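Glycosyl transferase family 8 (Streptococcus pneumoniae, PDB 5GVV) transfers galactose from UDP-galactose to the terminal glucose of the already GlcNAc- and glucose-modified serine-rich repeat protein PsrP, the third step of its O-glycosylation. Local coordinates at residues T157-Q160 / K161-L165; E175-Q178 / S179-M183. One frame throughout, in Å; residues are numbered along the deposited sequence.

Contact 1. Residues T157-Q160 / K161-L165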
loop_
_atom_site.group_PDB
_atom_site.type_symbol
_atom_site.label_atom_id
_atom_site.label_comp_id
_atom_site.label_asym_id
_atom_site.label_seq_id
_atom_site.Cartn_x
_atom_site.Cartn_y
_atom_site.Cartn_z
ATOM N N THR A 157 -0.343 3.721 -36.193
ATOM C CA THR A 157 -1.574 3.460 -35.429
ATOM C C THR A 157 -1.563 2.117 -34.690
ATOM O O THR A 157 -2.500 1.323 -34.800
ATOM C CB THR A 157 -2.864 3.577 -36.294
ATOM O OG1 THR A 157 -2.596 3.190 -37.648
ATOM C CG2 THR A 157 -3.391 5.004 -36.279
ATOM N N ILE A 158 -0.501 1.881 -33.929
ATOM C CA ILE A 158 -0.305 0.603 -33.252
ATOM C C ILE A 158 -1.341 0.348 -32.154
ATOM O O ILE A 158 -1.754 -0.797 -31.938
ATOM C CB ILE A 158 1.124 0.491 -32.678
ATOM C CG1 ILE A 158 2.156 0.643 -33.799
ATOM C CG2 ILE A 158 1.322 -0.836 -31.959
ATOM C CD1 ILE A 158 2.023 -0.409 -34.886
ATOM N N ARG A 159 -1.761 1.413 -31.470
ATOM C CA ARG A 159 -2.757 1.289 -30.405
ATOM C C ARG A 159 -4.036 0.635 -30.917
ATOM O O ARG A 159 -4.545 -0.312 -30.314
ATOM C CB ARG A 159 -3.069 2.653 -29.773
ATOM C CG ARG A 159 -4.138 2.610 -28.670
ATOM C CD ARG A 159 -5.475 3.154 -29.165
ATOM N NE ARG A 159 -5.353 4.537 -29.616
ATOM C CZ ARG A 159 -6.184 5.125 -30.471
ATOM N NH1 ARG A 159 -7.208 4.449 -30.977
ATOM N NH2 ARG A 159 -5.993 6.389 -30.825
ATOM N N GLN A 160 -4.543 1.128 -32.042
ATOM C CA GLN A 160 -5.765 0.578 -32.610
ATOM C C GLN A 160 -5.539 -0.843 -33.123
ATOM O O GLN A 160 -6.420 -1.704 -33.022
ATOM C CB GLN A 160 -6.292 1.473 -33.731
ATOM C CG GLN A 160 -7.787 1.315 -33.962
ATOM C CD GLN A 160 -8.585 1.460 -32.676
ATOM O OE1 GLN A 160 -8.461 2.455 -31.964
ATOM N NE2 GLN A 160 -9.406 0.461 -32.370
ATOM N N LYS A 161 -4.347 -1.087 -33.657
ATOM C CA LYS A 161 -4.003 -2.393 -34.205
ATOM C C LYS A 161 -3.933 -3.475 -33.130
ATOM O O LYS A 161 -4.364 -4.607 -33.353
ATOM C CB LYS A 161 -2.688 -2.305 -34.976
ATOM C CG LYS A 161 -2.830 -1.540 -36.279
ATOM C CD LYS A 161 -1.486 -1.188 -36.865
ATOM C CE LYS A 161 -1.632 -0.804 -38.327
ATOM N NZ LYS A 161 -0.600 -1.485 -39.148
ATOM N N LEU A 162 -3.405 -3.115 -31.963
ATOM C CA LEU A 162 -3.327 -4.038 -30.835
ATOM C C LEU A 162 -4.720 -4.354 -30.291
ATOM O O LEU A 162 -5.045 -5.515 -30.028
ATOM C CB LEU A 162 -2.438 -3.462 -29.729
ATOM C CG LEU A 162 -0.926 -3.455 -29.969
ATOM C CD1 LEU A 162 -0.209 -2.473 -29.046
ATOM C CD2 LEU A 162 -0.356 -4.855 -29.795
ATOM N N ILE A 163 -5.533 -3.311 -30.125
ATOM C CA ILE A 163 -6.906 -3.453 -29.638
ATOM C C ILE A 163 -7.718 -4.351 -30.563
ATOM O O ILE A 163 -8.321 -5.332 -30.117
ATOM C CB ILE A 163 -7.619 -2.088 -29.518
ATOM C CG1 ILE A 163 -7.025 -1.264 -28.373
ATOM C CG2 ILE A 163 -9.114 -2.279 -29.291
ATOM C CD1 ILE A 163 -7.550 0.162 -28.305
ATOM N N ASP A 164 -7.728 -4.002 -31.848
ATOM C CA ASP A 164 -8.426 -4.784 -32.863
ATOM C C ASP A 164 -7.961 -6.242 -32.885
ATOM O O ASP A 164 -8.783 -7.162 -32.941
ATOM C CB ASP A 164 -8.244 -4.147 -34.245
ATOM C CG ASP A 164 -8.936 -2.799 -34.363
ATOM O OD1 ASP A 164 -9.833 -2.513 -33.539
ATOM O OD2 ASP A 164 -8.587 -2.028 -35.286
ATOM N N LEU A 165 -6.646 -6.456 -32.837
ATOM C CA LEU A 165 -6.121 -7.817 -32.834
ATOM C C LEU A 165 -6.413 -8.535 -31.523
ATOM O O LEU A 165 -6.664 -9.732 -31.525
ATOM C CB LEU A 165 -4.623 -7.865 -33.155
ATOM C CG LEU A 165 -4.028 -9.284 -33.119
ATOM C CD1 LEU A 165 -4.760 -10.222 -34.070
ATOM C CD2 LEU A 165 -2.534 -9.292 -33.408
#
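Gln160 reaches over the next turn of its helix to Asp164, and its amide NE2 donates to OD1 at 3.2 Å. The two flat groups are far from coplanar, their planes 51° apart. The acceptor lies almost in the plane of the Gln160 amide, yet the nitrogen arrives from above the carboxylate of Asp164. The bend at chi2 of Gln160 (51°) turns the amide along the helix instead of letting it run straight outward.

Arg159 and Ile163 are laid side by side and point the same way, CD of Arg159 resting against CD1 of Ile163 at 3.7 Å. With CG anti to the backbone N (chi1 178°) and further bends along the chain, Arg159 carries its NE to a salt bridge with Asp95, while Phe92 touches both Arg159 and Ile163.

On the buried side, Ile158 and Leu162 meet at a slant through their methyls, CG2 to CD1, also 3.7 Å apart. Tyr127 and Phe185 lie against Ile158, and Tyr91 against Leu162. Lys161 instead runs its aliphatic chain past the start of the helix: its CG sits 3.2 Å from the Thr157 carbonyl O, and the Lys161 and Thr157 side chains cross at about a right angle, CE nearest OG1.

Beneath these pairs run the regular backbone bonds, from Lys161 N to Thr157 O through Asp164 N to Gln160 O. Thr157, with positive phi, closes the preceding helix in a Schellman motif and also takes the N-cap position of helix 158-167, without a side-chain cap. The whole is the first turns of an amphipathic helix in the GT-A domain of a family 8 glycosyltransferase.

Contact 2. Residues E175-Q178 / S179-M183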
loop_
_atom_site.group_PDB
_atom_site.type_symbol
_atom_site.label_atom_id
_atom_site.label_comp_id
_atom_site.label_asym_id
_atom_site.label_seq_id
_atom_site.Cartn_x
_atom_site.Cartn_y
_atom_site.Cartn_z
ATOM N N GLU A 175 -0.859 -16.031 -23.280
ATOM C CA GLU A 175 -0.264 -14.991 -22.442
ATOM C C GLU A 175 -0.757 -13.567 -22.733
ATOM O O GLU A 175 -0.004 -12.601 -22.599
ATOM C CB GLU A 175 1.266 -15.083 -22.498
ATOM C CG GLU A 175 1.803 -16.372 -21.876
ATOM C CD GLU A 175 3.289 -16.579 -22.103
ATOM O OE1 GLU A 175 3.977 -17.010 -21.151
ATOM O OE2 GLU A 175 3.766 -16.325 -23.231
ATOM N N GLY A 176 -2.028 -13.452 -23.117
ATOM C CA GLY A 176 -2.703 -12.169 -23.245
ATOM C C GLY A 176 -2.038 -11.102 -24.097
ATOM O O GLY A 176 -1.670 -11.351 -25.248
ATOM N N ASP A 177 -1.897 -9.909 -23.520
ATOM C CA ASP A 177 -1.300 -8.756 -24.193
ATOM C C ASP A 177 0.068 -9.069 -24.788
ATOM O O ASP A 177 0.432 -8.551 -25.848
ATOM C CB ASP A 177 -1.163 -7.596 -23.204
ATOM C CG ASP A 177 -0.308 -7.957 -21.997
ATOM O OD1 ASP A 177 -0.711 -8.850 -21.222
ATOM O OD2 ASP A 177 0.765 -7.341 -21.820
ATOM N N GLN A 178 0.824 -9.913 -24.090
ATOM C CA GLN A 178 2.156 -10.293 -24.528
ATOM C C GLN A 178 2.075 -11.109 -25.813
ATOM O O GLN A 178 2.819 -10.855 -26.763
ATOM C CB GLN A 178 2.870 -11.083 -23.432
ATOM C CG GLN A 178 4.296 -11.482 -23.783
ATOM C CD GLN A 178 5.071 -11.972 -22.580
ATOM O OE1 GLN A 178 5.224 -11.251 -21.595
ATOM N NE2 GLN A 178 5.567 -13.200 -22.652
ATOM N N SER A 179 1.170 -12.086 -25.838
ATOM C CA SER A 179 0.921 -12.873 -27.046
ATOM C C SER A 179 0.503 -11.980 -28.211
ATOM O O SER A 179 0.871 -12.229 -29.361
ATOM C CB SER A 179 -0.161 -13.927 -26.792
ATOM O OG SER A 179 0.298 -14.955 -25.935
ATOM N N ILE A 180 -0.268 -10.940 -27.906
ATOM C CA ILE A 180 -0.729 -9.997 -28.920
ATOM C C ILE A 180 0.436 -9.180 -29.479
ATOM O O ILE A 180 0.551 -8.990 -30.693
ATOM C CB ILE A 180 -1.792 -9.032 -28.353
ATOM C CG1 ILE A 180 -2.993 -9.807 -27.796
ATOM C CG2 ILE A 180 -2.229 -8.039 -29.416
ATOM C CD1 ILE A 180 -3.613 -10.783 -28.783
ATOM N N LEU A 181 1.291 -8.693 -28.582
ATOM C CA LEU A 181 2.449 -7.887 -28.970
ATOM C C LEU A 181 3.425 -8.661 -29.863
ATOM O O LEU A 181 3.960 -8.119 -30.834
ATOM C CB LEU A 181 3.170 -7.365 -27.723
ATOM C CG LEU A 181 2.504 -6.197 -26.997
ATOM C CD1 LEU A 181 2.954 -6.129 -25.550
ATOM C CD2 LEU A 181 2.817 -4.896 -27.704
ATOM N N ASN A 182 3.656 -9.926 -29.535
ATOM C CA ASN A 182 4.529 -10.767 -30.344
ATOM C C ASN A 182 3.903 -11.107 -31.694
ATOM O O ASN A 182 4.593 -11.172 -32.717
ATOM C CB ASN A 182 4.885 -12.041 -29.583
ATOM C CG ASN A 182 6.024 -11.832 -28.615
ATOM O OD1 ASN A 182 7.188 -12.013 -28.967
ATOM N ND2 ASN A 182 5.699 -11.432 -27.391
HETATM N N MSE A 183 2.610 -11.339 -31.692
HETATM C CA MSE A 183 1.935 -11.671 -32.933
HETATM C C MSE A 183 1.866 -10.484 -33.857
HETATM O O MSE A 183 1.685 -10.710 -35.029
HETATM C CB MSE A 183 0.580 -12.260 -32.624
HETATM C CG MSE A 183 -0.519 -11.980 -33.624
HETATM SE SE MSE A 183 -2.042 -13.069 -33.239
HETATM C CE MSE A 183 -1.544 -13.790 -31.492
#
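Ser179 folds back on Glu175 at the N-terminal end of helix 176-185, a helix of the GT-A domain that runs close to the bound UDP. Its hydroxyl OG accepts from the Glu175 backbone N at 3.1 Å, with a moderately bent N-H...O angle of 142°. The OG, anti to the carbonyl carbon, is thereby swung back toward the start of the helix. The return bond, Ser179 N to Glu175 O, is weak at 3.5 Å.

Main-chain bonds become regular from there on. Ile180 N donates to Gly176 O at 3.0 Å and Leu181 N to Asp177 O at 2.9 Å. The chain turns into the helix at Gly176 with positive phi.

Aliphatic carbons also pack against these carbonyl oxygens: CG1 of Ile180 lies 3.3 Å from Gly176 O, and CG of Leu181 the same distance from Asp177 O.

The polar side chains also work outward. Asp177 forms a salt bridge through OD2 with Arg90, a residue of the UDP pocket, so it is well placed to position that arginine as a second-shell partner. Gln178, extended beyond CG, accepts from Ala143 N with its OE1, and its side chain comes within about 5 Å of UDP. It lies alongside Asn182, pointing the same way, the two amide planes 59° apart; Asn182 OD1 accepts from Phe141 N.

Two donors of Asn182 share the carbonyl O of Gln178, arriving from opposite faces of its plane: the backbone N, and ND2 at 3.0 Å on a nearly straight line (174°), above the carbonyl plane.

How the contacts relate
Contacts 1 and 2 lie within two successive helices, 158-167 and 176-185, that pack on each other. The seam is apolar: Leu162 CD2 meets Ile180 CG2 at 3.7 Å and Leu181 CD2 at 3.8 Å, and farther along Leu165 touches Met183, a selenomethionine. Both contacts are partly buried, but contact 1 has more exposed residues and lies away from the annotated sites; the Gln160-Asp164 bond stays within the helix, while Arg159 pairs with Asp95 outside it. Contact 2 has four buried residues and borders the nucleotide pocket, and its buried Asp177 and Gln178 pair with Arg90 and Ala143. Tyr91 joins the two, touching Leu162 of one and Asp177 and Ile180 of the other.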